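PDB 6COJ: probable CoA-transferase alpha subunit from Rhodococcus jostii, which probably works with a beta subunit as a CoA-transferase-family enzyme, holding a coenzyme A thioester with a bulky spirocyclic acyl group in its pocket. Local coordinates for residues L50-L55 / D294-A299; R269-S274 / Q279-F284. The protein carries 1 engineered substitution. One frame throughout, in Å; residues are numbered along the deposited sequence. Where two conformers were deposited one is given.

Contact 1: residues L50-L55 / D294-A299; sequences LVRALL and DDYQAA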
# COMPACT_ATOMS: atom_id res chain seq x y z
N LEU A 50 19.48 -18.82 -3.82
CA LEU A 50 19.19 -18.62 -5.24
C LEU A 50 20.30 -17.84 -5.93
O LEU A 50 20.66 -18.14 -7.07
CB LEU A 50 17.83 -17.94 -5.41
CG LEU A 50 16.61 -18.88 -5.23
CD1 LEU A 50 15.32 -18.08 -4.96
CD2 LEU A 50 16.42 -19.80 -6.44
N VAL A 51 20.88 -16.85 -5.24
CA VAL A 51 22.01 -16.11 -5.80
C VAL A 51 23.21 -17.02 -6.03
O VAL A 51 23.89 -16.94 -7.06
CB VAL A 51 22.35 -14.88 -4.93
CG1 VAL A 51 23.67 -14.25 -5.39
CG2 VAL A 51 21.23 -13.87 -4.98
N ARG A 52 23.52 -17.89 -5.06
CA ARG A 52 24.60 -18.85 -5.26
C ARG A 52 24.32 -19.78 -6.43
O ARG A 52 25.24 -20.16 -7.17
CB ARG A 52 24.88 -19.64 -3.97
CG ARG A 52 25.58 -18.82 -2.88
CD ARG A 52 25.89 -19.61 -1.62
NE ARG A 52 24.71 -19.92 -0.82
CZ ARG A 52 24.22 -19.13 0.14
NH1 ARG A 52 24.81 -17.96 0.41
NH2 ARG A 52 23.15 -19.52 0.82
N ALA A 53 23.05 -20.16 -6.63
CA ALA A 53 22.71 -20.98 -7.79
C ALA A 53 22.91 -20.21 -9.09
O ALA A 53 23.35 -20.78 -10.10
CB ALA A 53 21.28 -21.51 -7.66
N LEU A 54 22.61 -18.91 -9.09
CA LEU A 54 22.93 -18.07 -10.24
C LEU A 54 24.43 -18.08 -10.53
O LEU A 54 24.85 -18.17 -11.69
CB LEU A 54 22.45 -16.64 -10.00
CG LEU A 54 21.15 -16.25 -10.68
CD1 LEU A 54 20.70 -14.86 -10.23
CD2 LEU A 54 21.30 -16.30 -12.19
N LEU A 55 25.27 -17.98 -9.48
CA LEU A 55 26.71 -17.98 -9.67
C LEU A 55 27.20 -19.28 -10.29
O LEU A 55 28.13 -19.28 -11.10
CB LEU A 55 27.42 -17.72 -8.34
CG LEU A 55 27.95 -16.29 -8.13
CD1 LEU A 55 26.84 -15.28 -8.31
CD2 LEU A 55 28.62 -16.14 -6.77
N ASP A 294 24.36 -27.55 -0.28
CA ASP A 294 24.72 -28.37 0.87
C ASP A 294 26.20 -28.22 1.22
O ASP A 294 26.57 -28.15 2.40
CB ASP A 294 24.37 -29.84 0.62
CG ASP A 294 22.88 -30.11 0.72
OD1 ASP A 294 22.15 -29.25 1.25
OD2 ASP A 294 22.44 -31.20 0.28
N ASP A 295 27.06 -28.16 0.20
CA ASP A 295 28.49 -27.95 0.44
C ASP A 295 28.73 -26.60 1.08
O ASP A 295 29.54 -26.48 2.01
CB ASP A 295 29.27 -28.05 -0.87
CG ASP A 295 29.22 -29.44 -1.48
OD1 ASP A 295 29.07 -30.42 -0.72
OD2 ASP A 295 29.35 -29.54 -2.72
N TYR A 296 28.04 -25.56 0.59
CA TYR A 296 28.15 -24.24 1.20
C TYR A 296 27.73 -24.29 2.66
O TYR A 296 28.43 -23.76 3.54
CB TYR A 296 27.28 -23.24 0.44
CG TYR A 296 27.17 -21.89 1.11
CD1 TYR A 296 28.12 -20.90 0.90
CD2 TYR A 296 26.10 -21.60 1.96
CE1 TYR A 296 28.02 -19.66 1.50
CE2 TYR A 296 26.00 -20.36 2.58
CZ TYR A 296 26.96 -19.40 2.34
OH TYR A 296 26.87 -18.17 2.94
N GLN A 297 26.59 -24.92 2.94
CA GLN A 297 26.06 -24.94 4.30
C GLN A 297 26.99 -25.69 5.24
O GLN A 297 27.21 -25.28 6.38
CB GLN A 297 24.66 -25.56 4.30
CG GLN A 297 23.59 -24.72 3.60
CD GLN A 297 23.32 -23.41 4.32
OE1 GLN A 297 23.53 -23.30 5.53
NE2 GLN A 297 22.80 -22.42 3.59
N ALA A 298 27.58 -26.79 4.76
CA ALA A 298 28.54 -27.51 5.59
C ALA A 298 29.77 -26.65 5.88
O ALA A 298 30.27 -26.64 7.01
CB ALA A 298 28.95 -28.81 4.88
N ALA A 299 30.26 -25.92 4.87
CA ALA A 299 31.45 -25.11 5.07
C ALA A 299 31.17 -23.94 6.00
O ALA A 299 32.04 -23.55 6.79
CB ALA A 299 31.97 -24.61 3.72
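Arg52 leaves helix 48-56 with CG anti to its carbonyl carbon and then bends at chi3 (-72°), which turns the guanidinium broadside to Tyr296; the tyrosine, its CG anti to the backbone N (chi1 172°), extends from helix 293-306 to meet it. The result is a stacked cation-pi pair between two helices far apart in sequence. The first lies on the connection between neighbouring strands 35-38 and 62-65 of the parallel sheet, within the CoA-transferase domain, and the second is the C-terminal helix. The helices stay well apart, Arg52 CA and Tyr296 CA being 9.1 Å from each other, so side chains bridge the gap. The guanidinium lies almost flat on the ring, the planes only 10° apart, with Arg52 CZ 3.6 Å from the centroid of the Tyr296 ring. The last methylene of the chain packs too: Arg52 CD sits over the same ring face, 3.7 Å from the centroid, making a CH-pi contact. Polar partners hold both flat groups in place. Glu293 forms a salt bridge with Arg52 NH2 and also takes a hydrogen bond from Gln297 NE2, while His253 accepts from Arg52 NH1 through its backbone O and pairs with Tyr296 OH through its ring ND1. In this buried spot the Glu293 carboxylate probably offsets the arginine's charge while the ring covers one face of the guanidinium. A leucine in place of Tyr296 would probably strip the guanidinium of its flat aromatic partner and leave His253 ND1 without its hydroxyl mate. Gln297 approaches the guanidinium obliquely, its NE2 4.0 Å from Arg52 NH2. The closest touch of all is Arg52 NH1 on Tyr296 CZ, at 3.2 Å.

Contact 2: residues R269-S274 / Q279-F284; sequences RHYAES and QAWQQF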
# COMPACT_ATOMS: atom_id res chain seq x y z
N ARG A 269 31.67 -10.61 7.59
CA ARG A 269 32.99 -9.99 7.64
C ARG A 269 34.01 -10.78 6.83
O ARG A 269 34.84 -10.18 6.14
CB ARG A 269 33.45 -9.83 9.09
CG ARG A 269 32.82 -8.64 9.78
CD ARG A 269 33.50 -8.33 11.10
NE ARG A 269 33.34 -9.39 12.08
CZ ARG A 269 32.37 -9.43 12.98
NH1 ARG A 269 31.43 -8.49 13.01
NH2 ARG A 269 32.32 -10.43 13.85
N HIS A 270 33.95 -12.11 6.90
CA HIS A 270 34.88 -12.93 6.13
C HIS A 270 34.65 -12.78 4.63
O HIS A 270 35.61 -12.70 3.85
CB HIS A 270 34.76 -14.40 6.56
CG HIS A 270 35.70 -15.32 5.84
ND1 HIS A 270 37.06 -15.26 6.01
CD2 HIS A 270 35.46 -16.32 4.97
CE1 HIS A 270 37.63 -16.19 5.26
NE2 HIS A 270 36.69 -16.85 4.62
N TYR A 271 33.38 -12.74 4.20
CA TYR A 271 33.07 -12.46 2.81
C TYR A 271 33.69 -11.14 2.36
O TYR A 271 34.37 -11.08 1.32
CB TYR A 271 31.55 -12.45 2.61
CG TYR A 271 31.07 -11.61 1.45
CD1 TYR A 271 31.16 -12.07 0.14
CD2 TYR A 271 30.53 -10.34 1.66
CE1 TYR A 271 30.73 -11.30 -0.93
CE2 TYR A 271 30.11 -9.55 0.59
CZ TYR A 271 30.20 -10.04 -0.70
OH TYR A 271 29.78 -9.27 -1.76
N ALA A 272 33.49 -10.08 3.14
CA ALA A 272 33.96 -8.76 2.75
C ALA A 272 35.49 -8.70 2.70
O ALA A 272 36.07 -8.18 1.74
CB ALA A 272 33.40 -7.70 3.70
N GLU A 273 36.15 -9.24 3.73
CA GLU A 273 37.61 -9.24 3.75
C GLU A 273 38.18 -10.15 2.67
O GLU A 273 39.30 -9.90 2.19
CB GLU A 273 38.13 -9.64 5.13
CG GLU A 273 38.06 -8.52 6.16
CD GLU A 273 37.79 -9.03 7.55
OE1 GLU A 273 37.87 -10.26 7.76
OE2 GLU A 273 37.51 -8.21 8.44
N SER A 274 37.46 -11.18 2.26
CA SER A 274 37.98 -12.06 1.21
C SER A 274 37.98 -11.39 -0.16
O SER A 274 38.71 -11.83 -1.05
CB SER A 274 37.22 -13.38 1.18
OG SER A 274 37.48 -14.14 2.36
N GLN A 279 43.90 -13.36 -4.24
CA GLN A 279 44.25 -14.55 -3.48
C GLN A 279 43.16 -14.90 -2.47
O GLN A 279 42.71 -16.05 -2.40
CB GLN A 279 45.61 -14.33 -2.81
CG GLN A 279 45.99 -15.34 -1.74
CD GLN A 279 45.53 -14.92 -0.35
OE1 GLN A 279 45.42 -13.73 -0.06
NE2 GLN A 279 45.28 -15.90 0.50
N ALA A 280 42.72 -13.92 -1.68
CA ALA A 280 41.69 -14.20 -0.69
C ALA A 280 40.39 -14.65 -1.35
O ALA A 280 39.66 -15.48 -0.80
CB ALA A 280 41.47 -12.98 0.21
N TRP A 281 40.10 -14.13 -2.55
CA TRP A 281 38.83 -14.47 -3.18
C TRP A 281 38.83 -15.88 -3.78
O TRP A 281 37.82 -16.59 -3.67
CB TRP A 281 38.41 -13.41 -4.19
CG TRP A 281 37.00 -13.62 -4.59
CD1 TRP A 281 36.55 -14.03 -5.80
CD2 TRP A 281 35.84 -13.50 -3.75
NE1 TRP A 281 35.19 -14.15 -5.78
CE2 TRP A 281 34.73 -13.83 -4.53
CE3 TRP A 281 35.65 -13.13 -2.41
CZ2 TRP A 281 33.43 -13.80 -4.03
CZ3 TRP A 281 34.35 -13.10 -1.90
CH2 TRP A 281 33.26 -13.44 -2.72
N GLN A 282 39.92 -16.31 -4.43
CA GLN A 282 40.01 -17.68 -4.93
C GLN A 282 39.76 -18.69 -3.82
O GLN A 282 39.12 -19.72 -4.02
CB GLN A 282 41.39 -17.93 -5.55
CG GLN A 282 41.65 -19.37 -6.02
CD GLN A 282 42.40 -20.21 -5.00
OE1 GLN A 282 43.17 -19.70 -4.19
NE2 GLN A 282 42.20 -21.53 -5.06
N GLN A 283 40.30 -18.40 -2.63
CA GLN A 283 40.14 -19.32 -1.51
C GLN A 283 38.69 -19.32 -1.03
O GLN A 283 38.14 -20.38 -0.72
CB GLN A 283 41.07 -18.91 -0.38
CG GLN A 283 41.19 -19.96 0.72
CD GLN A 283 41.46 -21.34 0.16
OE1 GLN A 283 40.60 -22.21 0.18
NE2 GLN A 283 42.68 -21.53 -0.36
N PHE A 284 38.07 -18.15 -0.95
CA PHE A 284 36.66 -18.09 -0.60
C PHE A 284 35.82 -18.86 -1.60
O PHE A 284 34.94 -19.64 -1.22
CB PHE A 284 36.22 -16.63 -0.53
CG PHE A 284 34.83 -16.43 -0.01
CD1 PHE A 284 33.74 -16.46 -0.86
CD2 PHE A 284 34.61 -16.20 1.34
CE1 PHE A 284 32.45 -16.28 -0.38
CE2 PHE A 284 33.32 -16.01 1.84
CZ PHE A 284 32.24 -16.05 0.98
O HOH W 1 39.33 -16.12 1.75
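Ser274 and Ala280 bring the two helices together, their CA atoms 4.7 Å apart, next to the short turn that links the segments. The axes of 269-274 and 279-284 run at 134° and come within 9.1 Å, so the chain folds back on itself as a helical hairpin, splayed rather than strictly antiparallel. Near the turn the packing is close: Ala280 CB rests against Ser274 O, which also lies at the edge of the Trp281 ring. Further along, Phe284 fills the angle between the helices. Its CG is anti to the backbone N (chi1 -173°), and the ring reaches the other backbone, Phe284 CE2 lying 3.7 Å from Tyr271 CA. The rim of the same ring meets His270, with Phe284 CD2 3.7 Å from His270 CD2. Tyr271 and Trp281 meet rim to rim, Tyr271 CE1 3.8 Å from Trp281 CH2, their planes steeply inclined at 71°; Tyr271 OH goes on to hydrogen-bond Asp98. Ser274 OG turns back to its own helix and donates to His270 O at 2.8 Å. That carbonyl is gripped twice, since Ser274 N reaches it from the opposite face of its plane. A water donates to Ser274 OG at 2.8 Å and, with its other hydrogen, to Ala280 O at 2.6 Å. No direct hydrogen bond joins the two segments: aromatic and methyl packing does most of the joining, and one water supplies the polar link, with Ser274 OG acting as donor and acceptor at once.

In the fold
Contact 2 pairs helices 265-274 and 278-288 with each other; helix 278-288 then leads through a short loop into helix 293-306, which contact 1 ties to helix 48-56. The contact centres are 15 Å apart and the nearest atoms about 6 Å, with no direct touch. Shared neighbours fill in between: Tyr288 packs on Tyr296 and Phe284, Phe254 on Tyr296 and Tyr271, Leu289 on Arg52, Trp281 and Phe284. Leu74 of helix 70-77 touches both Val51 and Tyr271. Neither contact contributes a residue to the thioester pocket of Trp41, Phe88, Tyr97 and Ala117, although Asp98, which bonds Tyr271, directly follows Tyr97.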